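PDB 3BPK: nitrilotriacetate monooxygenase component B from Bacillus cereus ATCC 14579, which probably serves as an FMN-binding flavin reductase-like component that supplies reducing power for a monooxygenase reaction. Local coordinates for residues Pro58-Ser63 / Phe84-Ser89; Ser109-Glu112 / Thr117-Glu120; Phe165-His170 / Gly175-Glu180. All blocks are in the same frame, centred on the assembly; numbering follows the deposited sequence. Where two conformers were deposited one is given.

Contact 1 (Pro58-Ser63 / Phe84-Ser89); sequences PLISVS and FVVHIS
Ile60 and Val86 meet through one methyl each, CD1 of Ile60 lying 4.0 Å from CG2 of Val86, and the two side chains slide past one another in opposite directions instead of meeting end on. The same CD1 also reaches the aromatic ring of Phe84, coming to its edge, close to the ring plane, at 4.3 Å from CE1. One methyl thus rests against an aliphatic branch and an aromatic edge lying side by side. These two partners already abut within their own strand, since Val86 CG2 is 3.6 Å from Phe84 CE1, and together they present a continuous apolar surface to the isoleucine. Ile60 places its tip there by taking CG1 between the backbone N and the carbonyl carbon (chi1 63°). It was modelled in two conformers, so these distances belong to one of them. Val62, on the same strand, also touches the methyl, its CG2 4.0 Å from Ile60 CD1.

Strands 59-65 and 83-88 are not neighbours. Each is three steps from the other around the closed ring of strands 28-36, 42-54, 59-65, 155-168, 134-146 and 83-88, as expected for the split barrel of flavin reductase-like proteins, and the contact spans its interior. Further out, Val86 packs on Ala31 and Phe50, Phe84 on Leu140, and Ile60 on Ile25 of the second subunit.

Everything that touches here is hydrocarbon and buried. Such an interior is held by dispersion and by exclusion of water, without directional bonds, which is consistent with an isoleucine able to adopt more than one conformation.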
ATOM      1  N   PRO B  58       6.276 -11.292  -9.475  1.00 15.84           N
ATOM      2  CA  PRO B  58       5.326 -10.771  -8.463  1.00 14.56           C
ATOM      3  C   PRO B  58       6.076 -10.274  -7.243  1.00 14.68           C
ATOM      4  O   PRO B  58       6.725 -11.068  -6.559  1.00 15.64           O
ATOM      5  CB  PRO B  58       4.406 -11.979  -8.177  1.00 15.47           C
ATOM      6  CG  PRO B  58       5.147 -13.165  -8.656  1.00 15.69           C
ATOM      7  CD  PRO B  58       6.021 -12.717  -9.801  1.00 16.85           C
ATOM      8  N   LEU B  59       6.005  -8.952  -7.016  1.00 13.77           N
ATOM      9  CA  LEU B  59       6.687  -8.294  -5.889  1.00 13.12           C
ATOM     10  C   LEU B  59       5.654  -7.549  -5.052  1.00 13.41           C
ATOM     11  O   LEU B  59       4.715  -6.951  -5.600  1.00 13.38           O
ATOM     12  CB  LEU B  59       7.743  -7.285  -6.355  1.00 13.34           C
ATOM     13  CG  LEU B  59       8.922  -7.829  -7.163  1.00 14.02           C
ATOM     14  CD1 LEU B  59       9.832  -6.678  -7.638  1.00 17.43           C
ATOM     15  CD2 LEU B  59       9.726  -8.866  -6.386  1.00 17.23           C
ATOM     16  N   ILE B  60       5.821  -7.635  -3.722  1.00 12.43           N
ATOM     17  CA  ILE B  60       4.928  -6.956  -2.762  0.60 13.11           C
ATOM     18  C   ILE B  60       5.781  -6.191  -1.758  1.00 12.72           C
ATOM     19  O   ILE B  60       6.996  -6.439  -1.635  1.00 13.43           O
ATOM     20  CB  ILE B  60       3.965  -7.927  -2.051  0.60 13.11           C
ATOM     21  CG1 ILE B  60       4.728  -8.949  -1.211  0.60 14.47           C
ATOM     22  CG2 ILE B  60       3.105  -8.666  -3.104  0.60 12.36           C
ATOM     23  CD1 ILE B  60       5.202  -8.459   0.148  0.60 16.54           C
ATOM     24  N   SER B  61       5.163  -5.227  -1.083  1.00 13.02           N
ATOM     25  CA  SER B  61       5.890  -4.454  -0.050  1.00 12.09           C
ATOM     26  C   SER B  61       5.143  -4.444   1.263  1.00 12.60           C
ATOM     27  O   SER B  61       3.904  -4.385   1.287  1.00 12.62           O
ATOM     28  CB  SER B  61       6.085  -3.004  -0.508  1.00 13.07           C
ATOM     29  OG  SER B  61       4.839  -2.397  -0.840  1.00 14.90           O
ATOM     30  N   VAL B  62       5.907  -4.459   2.361  1.00 12.10           N
ATOM     31  CA  VAL B  62       5.303  -4.295   3.690  1.00 12.54           C
ATOM     32  C   VAL B  62       6.267  -3.400   4.466  1.00 13.07           C
ATOM     33  O   VAL B  62       7.455  -3.721   4.577  1.00 13.00           O
ATOM     34  CB  VAL B  62       5.194  -5.639   4.431  1.00 13.48           C
ATOM     35  CG1 VAL B  62       4.580  -5.439   5.813  1.00 16.13           C
ATOM     36  CG2 VAL B  62       4.348  -6.624   3.648  1.00 14.74           C
ATOM     37  N   SER B  63       5.773  -2.264   4.953  1.00 12.57           N
ATOM     38  CA  SER B  63       6.637  -1.386   5.748  1.00 13.35           C
ATOM     39  C   SER B  63       6.474  -1.708   7.228  1.00 14.62           C
ATOM     40  O   SER B  63       5.360  -1.602   7.768  1.00 17.22           O
ATOM     41  CB  SER B  63       6.342   0.081   5.446  1.00 14.38           C
ATOM     42  OG  SER B  63       7.267   0.893   6.132  1.00 17.16           O
ATOM     43  N   PHE B  84       9.510 -15.197   4.282  1.00 15.58           N
ATOM     44  CA  PHE B  84       8.365 -14.890   5.146  1.00 14.87           C
ATOM     45  C   PHE B  84       7.105 -15.211   4.377  1.00 13.99           C
ATOM     46  O   PHE B  84       7.152 -15.357   3.146  1.00 14.71           O
ATOM     47  CB  PHE B  84       8.383 -13.412   5.639  1.00 14.69           C
ATOM     48  CG  PHE B  84       8.461 -12.369   4.528  1.00 15.80           C
ATOM     49  CD1 PHE B  84       7.293 -11.706   4.088  1.00 15.90           C
ATOM     50  CD2 PHE B  84       9.694 -12.022   3.937  1.00 14.90           C
ATOM     51  CE1 PHE B  84       7.365 -10.720   3.082  1.00 16.96           C
ATOM     52  CE2 PHE B  84       9.756 -11.026   2.948  1.00 15.48           C
ATOM     53  CZ  PHE B  84       8.608 -10.388   2.524  1.00 16.14           C
ATOM     54  N   VAL B  85       5.983 -15.367   5.085  1.00 13.93           N
ATOM     55  CA  VAL B  85       4.722 -15.623   4.363  1.00 13.61           C
ATOM     56  C   VAL B  85       3.778 -14.436   4.559  1.00 13.75           C
ATOM     57  O   VAL B  85       3.583 -13.972   5.705  1.00 13.28           O
ATOM     58  CB  VAL B  85       4.034 -16.929   4.871  1.00 14.10           C
ATOM     59  CG1 VAL B  85       2.718 -17.227   4.091  1.00 14.26           C
ATOM     60  CG2 VAL B  85       4.974 -18.160   4.720  1.00 14.19           C
ATOM     61  N   VAL B  86       3.146 -14.002   3.465  1.00 12.80           N
ATOM     62  CA  VAL B  86       2.177 -12.907   3.525  1.00 13.16           C
ATOM     63  C   VAL B  86       0.790 -13.492   3.289  1.00 13.02           C
ATOM     64  O   VAL B  86       0.556 -14.116   2.236  1.00 13.85           O
ATOM     65  CB  VAL B  86       2.478 -11.827   2.467  1.00 14.23           C
ATOM     66  CG1 VAL B  86       1.351 -10.761   2.503  1.00 16.08           C
ATOM     67  CG2 VAL B  86       3.844 -11.198   2.745  1.00 15.83           C
ATOM     68  N   HIS B  87      -0.114 -13.293   4.246  1.00 12.10           N
ATOM     69  CA  HIS B  87      -1.469 -13.800   4.125  1.00 12.61           C
ATOM     70  C   HIS B  87      -2.412 -12.630   3.902  1.00 13.18           C
ATOM     71  O   HIS B  87      -2.247 -11.552   4.510  1.00 14.19           O
ATOM     72  CB  HIS B  87      -1.919 -14.501   5.423  1.00 14.22           C
ATOM     73  CG  HIS B  87      -0.997 -15.593   5.866  1.00 13.08           C
ATOM     74  ND1 HIS B  87       0.197 -15.330   6.510  1.00 12.69           N
ATOM     75  CD2 HIS B  87      -1.108 -16.953   5.808  1.00 14.93           C
ATOM     76  CE1 HIS B  87       0.794 -16.484   6.813  1.00 14.53           C
ATOM     77  NE2 HIS B  87       0.033 -17.481   6.377  1.00 15.13           N
ATOM     78  N   ILE B  88      -3.410 -12.848   3.059  1.00 13.15           N
ATOM     79  CA  ILE B  88      -4.503 -11.869   2.931  1.00 13.51           C
ATOM     80  C   ILE B  88      -5.404 -11.996   4.171  1.00 13.72           C
ATOM     81  O   ILE B  88      -5.768 -13.105   4.605  1.00 14.98           O
ATOM     82  CB  ILE B  88      -5.344 -12.151   1.667  1.00 13.95           C
ATOM     83  CG1 ILE B  88      -4.455 -12.035   0.415  1.00 14.11           C
ATOM     84  CG2 ILE B  88      -6.561 -11.217   1.582  1.00 15.32           C
ATOM     85  CD1 ILE B  88      -3.693 -10.718   0.303  1.00 16.44           C
ATOM     86  N   SER B  89      -5.724 -10.852   4.763  1.00 14.34           N
ATOM     87  CA  SER B  89      -6.606 -10.793   5.942  1.00 14.78           C
ATOM     88  C   SER B  89      -8.048 -10.696   5.510  1.00 15.79           C
ATOM     89  O   SER B  89      -8.411  -9.881   4.656  1.00 16.40           O
ATOM     90  CB  SER B  89      -6.253  -9.574   6.827  1.00 16.61           C
ATOM     91  OG  SER B  89      -4.909  -9.624   7.247  1.00 16.71           O
TER

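Contact 2 (Ser109-Glu112 / Thr117-Glu120); sequences SEIE and TPIE
Glu112 and Pro118 meet where a short N-capped helix, residues 110-113, faces the first strand of a small two-stranded antiparallel sheet, 118-119 with 128-129. From CB the glutamate turns along its own helical turn: CG lies anti to the carbonyl carbon, and passes 3.6 Å from the hydroxyl oxygen of Ser109, OG. A second bend, chi2 -67°, swings CD away from the helix and delivers the carboxylate to the proline. There OE2 does the touching, 3.7 Å from CG of Pro118 and 3.9 Å from its CD, while the two side chains cross at about a right angle. An acidic oxygen against ring methylenes is a loose van der Waals contact, and since both residues also touch a crystal neighbour, the carboxylate could settle differently in solution.

On the buried side Ile111 supplies the apolar part, with its CG2 branch 4.4 Å from Pro118 CD and equally far from the backbone N of Thr117. One of two modelled conformers is described for this isoleucine, which also packs on Phe32, Thr34 and Leu42 of the barrel strands. Thr117 turns away from the helix, and its OG1 is hydrogen-bonded to Glu131.

The helix start has its own polar bond: Ser109 OG, also bonded to the carbonyl of Leu42, accepts from Glu112 N at 3.1 Å in a nearly straight capping bond, with an N-H...O angle of 168°.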
ATOM      1  N   SER B 109       5.209 -17.236  20.287  1.00 20.23           N
ATOM      2  CA  SER B 109       4.452 -17.352  19.040  1.00 19.77           C
ATOM      3  C   SER B 109       3.064 -16.750  19.161  1.00 19.58           C
ATOM      4  O   SER B 109       2.192 -17.310  19.845  1.00 19.33           O
ATOM      5  CB  SER B 109       4.316 -18.827  18.641  1.00 19.71           C
ATOM      6  OG  SER B 109       3.491 -18.956  17.478  1.00 17.78           O
ATOM      7  N   GLU B 110       2.822 -15.648  18.442  1.00 19.23           N
ATOM      8  CA  GLU B 110       1.481 -15.077  18.408  1.00 19.44           C
ATOM      9  C   GLU B 110       0.526 -16.033  17.726  1.00 18.61           C
ATOM     10  O   GLU B 110      -0.668 -16.011  17.982  1.00 19.13           O
ATOM     11  CB  GLU B 110       1.468 -13.755  17.635  1.00 19.91           C
ATOM     12  CG  GLU B 110       2.286 -12.636  18.262  1.00 21.29           C
ATOM     13  CD  GLU B 110       3.750 -12.612  17.814  1.00 24.81           C
ATOM     14  OE1 GLU B 110       4.245 -13.568  17.162  1.00 19.91           O
ATOM     15  OE2 GLU B 110       4.419 -11.607  18.146  1.00 31.28           O
ATOM     16  N   ILE B 111       1.047 -16.851  16.810  1.00 18.54           N
ATOM     17  CA  ILE B 111       0.228 -17.804  16.094  0.60 18.41           C
ATOM     18  C   ILE B 111      -0.417 -18.788  17.076  1.00 18.48           C
ATOM     19  O   ILE B 111      -1.632 -18.992  17.043  1.00 19.13           O
ATOM     20  CB  ILE B 111       1.074 -18.546  15.032  0.60 18.82           C
ATOM     21  CG1 ILE B 111       1.608 -17.540  13.997  0.60 18.67           C
ATOM     22  CG2 ILE B 111       0.286 -19.679  14.378  0.60 18.69           C
ATOM     23  CD1 ILE B 111       0.545 -16.545  13.442  0.60 17.35           C
ATOM     24  N   GLU B 112       0.412 -19.372  17.949  1.00 18.85           N
ATOM     25  CA  GLU B 112      -0.128 -20.314  18.940  1.00 20.87           C
ATOM     26  C   GLU B 112      -1.041 -19.613  19.967  1.00 21.42           C
ATOM     27  O   GLU B 112      -2.124 -20.155  20.343  1.00 22.98           O
ATOM     28  CB  GLU B 112       1.013 -21.115  19.600  1.00 20.26           C
ATOM     29  CG  GLU B 112       1.824 -21.987  18.626  1.00 21.44           C
ATOM     30  CD  GLU B 112       1.065 -23.156  17.994  1.00 21.84           C
ATOM     31  OE1 GLU B 112      -0.123 -23.402  18.334  1.00 22.85           O
ATOM     32  OE2 GLU B 112       1.655 -23.803  17.103  1.00 24.90           O
ATOM     33  N   THR B 117      -3.233 -22.030  13.098  1.00 18.39           N
ATOM     34  CA  THR B 117      -2.685 -23.364  12.802  1.00 19.51           C
ATOM     35  C   THR B 117      -1.570 -23.304  11.771  1.00 19.07           C
ATOM     36  O   THR B 117      -1.832 -22.972  10.600  1.00 19.52           O
ATOM     37  CB  THR B 117      -3.824 -24.225  12.203  1.00 20.16           C
ATOM     38  OG1 THR B 117      -4.969 -24.166  13.057  1.00 22.41           O
ATOM     39  CG2 THR B 117      -3.400 -25.674  11.984  1.00 21.02           C
ATOM     40  N   PRO B 118      -0.334 -23.623  12.186  1.00 19.05           N
ATOM     41  CA  PRO B 118       0.773 -23.586  11.211  1.00 19.53           C
ATOM     42  C   PRO B 118       0.538 -24.556  10.051  1.00 19.10           C
ATOM     43  O   PRO B 118       0.003 -25.651  10.230  1.00 20.19           O
ATOM     44  CB  PRO B 118       2.003 -24.026  12.028  1.00 19.66           C
ATOM     45  CG  PRO B 118       1.621 -23.772  13.433  1.00 20.60           C
ATOM     46  CD  PRO B 118       0.138 -23.998  13.535  1.00 20.43           C
ATOM     47  N   ILE B 119       0.959 -24.150   8.863  1.00 17.41           N
ATOM     48  CA  ILE B 119       0.956 -25.023   7.698  1.00 17.78           C
ATOM     49  C   ILE B 119       2.280 -24.831   6.961  1.00 18.83           C
ATOM     50  O   ILE B 119       2.681 -23.711   6.633  1.00 17.89           O
ATOM     51  CB  ILE B 119      -0.285 -24.748   6.803  1.00 17.97           C
ATOM     52  CG1 ILE B 119      -0.383 -25.735   5.649  1.00 21.60           C
ATOM     53  CG2 ILE B 119      -0.312 -23.294   6.260  1.00 18.67           C
ATOM     54  CD1 ILE B 119      -1.794 -25.844   5.070  1.00 24.63           C
ATOM     55  N   GLU B 120       2.980 -25.930   6.735  1.00 19.98           N
ATOM     56  CA  GLU B 120       4.311 -25.850   6.147  0.50 21.11           C
ATOM     57  C   GLU B 120       4.253 -25.319   4.714  1.00 19.94           C
ATOM     58  O   GLU B 120       3.298 -25.583   3.967  1.00 21.31           O
ATOM     59  CB  GLU B 120       5.039 -27.204   6.221  0.50 21.73           C
ATOM     60  CG  GLU B 120       5.947 -27.330   7.446  0.50 23.61           C
ATOM     61  CD  GLU B 120       6.487 -28.748   7.655  0.50 24.44           C
ATOM     62  OE1 GLU B 120       6.360 -29.579   6.723  0.50 29.50           O
ATOM     63  OE2 GLU B 120       7.028 -29.025   8.755  0.50 28.56           O
TER

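Contact 3 (Phe165-His170 / Gly175-Glu180); sequences FHVAEH and GRIHAE
Val167 and Ile177 come together through two simple torsion choices. Val167 holds CG1 trans to the backbone N (chi1 -180°). Ile177 sets CG1 opposite the carbonyl carbon (chi1 -60°) and then folds again at chi2, -61°, which brings its terminal methyl round to the valine although the CB itself does not face that strand. The result is a single close meeting, Val167 CG1 to Ile177 CD1 at 3.6 Å, in which the side chains cross obliquely.

The second junction is polar and looser. The carbonyl O of His170 lies in the plane of the His178 ring, at its edge, 3.8 Å from ND1. That is too long for a hydrogen bond, and His178 was modelled in two conformers, so the approach is at most a weak electrostatic one. His178 also occupies the N-cap position of helix 179-182, and its backbone is bonded to that of Leu171.

These residues join the end of the long strand 155-168 to the little hairpin 172-173/176-177 that follows after a short 3-10 turn. Val167 packs also on Tyr172 and Ile177 on Ile134, so the hairpin packs back against strands 155-168 and 134-146 of the barrel. The second subunit adds to it: a strand of it pairs antiparallel with residues 165-168, and its Gly23 packs on Ile177.

The chemistry divides accordingly. The buried methyl pair is a van der Waals contact near residues of the second subunit, whereas the exposed histidine edge faces a carbonyl without a bond, which is consistent with the two conformers modelled for His178.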
ATOM      1  N   PHE B 165       1.908 -19.076  -4.699  1.00 15.51           N
ATOM      2  CA  PHE B 165       0.587 -18.611  -4.303  1.00 15.95           C
ATOM      3  C   PHE B 165      -0.192 -19.833  -3.831  1.00 16.33           C
ATOM      4  O   PHE B 165      -0.088 -20.909  -4.457  1.00 17.39           O
ATOM      5  CB  PHE B 165      -0.191 -18.071  -5.483  1.00 16.00           C
ATOM      6  CG  PHE B 165       0.265 -16.730  -5.984  1.00 15.81           C
ATOM      7  CD1 PHE B 165      -0.171 -15.559  -5.366  1.00 17.33           C
ATOM      8  CD2 PHE B 165       1.051 -16.635  -7.137  1.00 16.35           C
ATOM      9  CE1 PHE B 165       0.183 -14.300  -5.893  1.00 17.43           C
ATOM     10  CE2 PHE B 165       1.419 -15.396  -7.640  1.00 16.77           C
ATOM     11  CZ  PHE B 165       0.977 -14.224  -7.009  1.00 15.42           C
ATOM     12  N   HIS B 166      -0.983 -19.669  -2.762  1.00 15.90           N
ATOM     13  CA  HIS B 166      -1.927 -20.691  -2.283  1.00 16.17           C
ATOM     14  C   HIS B 166      -3.279 -20.006  -2.226  1.00 15.56           C
ATOM     15  O   HIS B 166      -3.427 -18.997  -1.539  1.00 16.05           O
ATOM     16  CB  HIS B 166      -1.565 -21.146  -0.884  1.00 15.72           C
ATOM     17  CG  HIS B 166      -0.213 -21.791  -0.795  1.00 16.82           C
ATOM     18  ND1 HIS B 166      -0.014 -23.124  -1.091  1.00 18.26           N
ATOM     19  CD2 HIS B 166       1.008 -21.277  -0.506  1.00 19.39           C
ATOM     20  CE1 HIS B 166       1.277 -23.409  -0.948  1.00 19.26           C
ATOM     21  NE2 HIS B 166       1.919 -22.302  -0.604  1.00 19.87           N
ATOM     22  N   VAL B 167      -4.261 -20.521  -2.970  1.00 16.42           N
ATOM     23  CA  VAL B 167      -5.553 -19.840  -3.122  1.00 16.87           C
ATOM     24  C   VAL B 167      -6.705 -20.804  -2.911  1.00 17.26           C
ATOM     25  O   VAL B 167      -6.713 -21.866  -3.533  1.00 18.98           O
ATOM     26  CB  VAL B 167      -5.698 -19.203  -4.530  1.00 17.19           C
ATOM     27  CG1 VAL B 167      -7.053 -18.495  -4.671  1.00 19.07           C
ATOM     28  CG2 VAL B 167      -4.494 -18.236  -4.864  1.00 18.28           C
ATOM     29  N   ALA B 168      -7.667 -20.455  -2.062  1.00 17.31           N
ATOM     30  CA  ALA B 168      -8.834 -21.333  -1.858  1.00 18.66           C
ATOM     31  C   ALA B 168      -9.564 -21.558  -3.187  1.00 19.69           C
ATOM     32  O   ALA B 168      -9.865 -20.612  -3.918  1.00 20.50           O
ATOM     33  CB  ALA B 168      -9.778 -20.750  -0.792  1.00 19.28           C
ATOM     34  N   GLU B 169      -9.848 -22.839  -3.502  1.00 21.16           N
ATOM     35  CA  GLU B 169     -10.408 -23.146  -4.810  0.60 21.67           C
ATOM     36  C   GLU B 169     -11.742 -22.423  -4.997  1.00 21.45           C
ATOM     37  O   GLU B 169     -12.038 -21.962  -6.115  1.00 20.95           O
ATOM     38  CB  GLU B 169     -10.568 -24.663  -5.019  0.60 23.12           C
ATOM     39  CG  GLU B 169     -10.990 -25.053  -6.457  0.60 25.31           C
ATOM     40  CD  GLU B 169     -12.516 -25.051  -6.708  0.60 26.97           C
ATOM     41  OE1 GLU B 169     -13.315 -24.909  -5.752  0.60 25.10           O
ATOM     42  OE2 GLU B 169     -12.909 -25.200  -7.889  0.60 30.15           O
ATOM     43  N   HIS B 170     -12.528 -22.292  -3.925  1.00 22.08           N
ATOM     44  CA  HIS B 170     -13.832 -21.624  -4.063  1.00 21.84           C
ATOM     45  C   HIS B 170     -13.767 -20.144  -4.430  1.00 22.15           C
ATOM     46  O   HIS B 170     -14.789 -19.579  -4.852  1.00 22.84           O
ATOM     47  CB  HIS B 170     -14.737 -21.818  -2.833  1.00 22.96           C
ATOM     48  CG  HIS B 170     -14.298 -21.029  -1.636  1.00 25.22           C
ATOM     49  ND1 HIS B 170     -13.342 -21.489  -0.751  1.00 27.45           N
ATOM     50  CD2 HIS B 170     -14.672 -19.808  -1.183  1.00 26.67           C
ATOM     51  CE1 HIS B 170     -13.149 -20.584   0.195  1.00 28.09           C
ATOM     52  NE2 HIS B 170     -13.945 -19.557  -0.042  1.00 28.23           N
ATOM     53  N   GLY B 175      -8.578 -17.523 -13.205  1.00 21.84           N
ATOM     54  CA  GLY B 175      -7.388 -16.731 -12.895  1.00 22.17           C
ATOM     55  C   GLY B 175      -7.676 -15.515 -12.040  1.00 22.37           C
ATOM     56  O   GLY B 175      -6.761 -14.753 -11.678  1.00 22.34           O
ATOM     57  N   ARG B 176      -8.947 -15.316 -11.722  1.00 21.93           N
ATOM     58  CA  ARG B 176      -9.372 -14.181 -10.939  1.00 21.57           C
ATOM     59  C   ARG B 176      -9.865 -14.623  -9.571  1.00 21.26           C
ATOM     60  O   ARG B 176     -10.131 -15.794  -9.341  1.00 22.16           O
ATOM     61  CB  ARG B 176     -10.463 -13.397 -11.681  1.00 20.72           C
ATOM     62  CG  ARG B 176      -9.977 -12.923 -13.078  1.00 23.97           C
ATOM     63  CD  ARG B 176     -10.871 -11.890 -13.681  1.00 31.57           C
ATOM     64  NE  ARG B 176     -10.064 -10.885 -14.400  1.00 38.25           N
ATOM     65  CZ  ARG B 176      -9.625 -10.990 -15.651  1.00 38.03           C
ATOM     66  NH1 ARG B 176      -9.898 -12.066 -16.387  1.00 41.18           N
ATOM     67  NH2 ARG B 176      -8.906 -10.001 -16.161  1.00 39.60           N
ATOM     68  N   ILE B 177      -9.936 -13.660  -8.656  1.00 19.63           N
ATOM     69  CA  ILE B 177     -10.367 -13.901  -7.276  1.00 17.97           C
ATOM     70  C   ILE B 177     -11.730 -13.282  -7.047  1.00 18.85           C
ATOM     71  O   ILE B 177     -11.921 -12.109  -7.387  1.00 19.11           O
ATOM     72  CB  ILE B 177      -9.344 -13.257  -6.254  1.00 17.18           C
ATOM     73  CG1 ILE B 177      -7.939 -13.850  -6.435  1.00 18.66           C
ATOM     74  CG2 ILE B 177      -9.827 -13.390  -4.821  1.00 17.24           C
ATOM     75  CD1 ILE B 177      -7.859 -15.360  -6.186  1.00 20.33           C
ATOM     76  N   HIS B 178     -12.660 -14.048  -6.470  1.00 19.93           N
ATOM     77  CA  HIS B 178     -13.985 -13.507  -6.130  0.60 20.49           C
ATOM     78  C   HIS B 178     -13.900 -12.647  -4.898  1.00 20.24           C
ATOM     79  O   HIS B 178     -13.809 -13.143  -3.781  1.00 20.59           O
ATOM     80  CB  HIS B 178     -15.024 -14.601  -5.904  0.60 21.55           C
ATOM     81  CG  HIS B 178     -15.417 -15.303  -7.156  0.60 24.46           C
ATOM     82  ND1 HIS B 178     -15.491 -16.678  -7.248  0.60 28.16           N
ATOM     83  CD2 HIS B 178     -15.739 -14.822  -8.377  0.60 26.42           C
ATOM     84  CE1 HIS B 178     -15.856 -17.013  -8.471  0.60 27.86           C
ATOM     85  NE2 HIS B 178     -16.011 -15.908  -9.178  0.60 28.05           N
ATOM     86  N   ALA B 179     -13.911 -11.330  -5.117  1.00 20.38           N
ATOM     87  CA  ALA B 179     -13.738 -10.379  -4.018  1.00 20.85           C
ATOM     88  C   ALA B 179     -14.812 -10.535  -2.937  1.00 21.69           C
ATOM     89  O   ALA B 179     -14.499 -10.510  -1.738  1.00 21.05           O
ATOM     90  CB  ALA B 179     -13.715  -8.934  -4.576  1.00 21.11           C
ATOM     91  N   GLU B 180     -16.073 -10.736  -3.346  1.00 22.95           N
ATOM     92  CA  GLU B 180     -17.123 -10.885  -2.332  0.60 24.15           C
ATOM     93  C   GLU B 180     -17.045 -12.218  -1.590  1.00 24.04           C
ATOM     94  O   GLU B 180     -17.488 -12.309  -0.446  1.00 26.19           O
ATOM     95  CB  GLU B 180     -18.528 -10.666  -2.898  0.60 24.58           C
ATOM     96  CG  GLU B 180     -19.135  -9.295  -2.538  0.60 25.66           C
ATOM     97  CD  GLU B 180     -19.164  -9.001  -1.024  0.60 35.28           C
ATOM     98  OE1 GLU B 180     -18.735  -7.886  -0.636  0.60 29.33           O
ATOM     99  OE2 GLU B 180     -19.584  -9.881  -0.226  0.60 30.72           O
TER

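Overall arrangement
Contact 1 belongs to the core, whereas contacts 2 and 3 lie towards the surface, each combining a buried apolar side chain with exposed residues, some of them polar. All three depend on van der Waals packing between their segments, but only contact 1 does so without any polar atom. Contacts 1 and 3 share the barrel sheet through the neighbouring strands 59-65 and 155-168, touch where Pro58 CB meets Phe165 CZ at 4.3 Å, and both reach the second subunit. Contacts 2 and 3, their centres about 22 Å apart, both join segments close in sequence, but no residue of the other subunit touches the segments of contact 2.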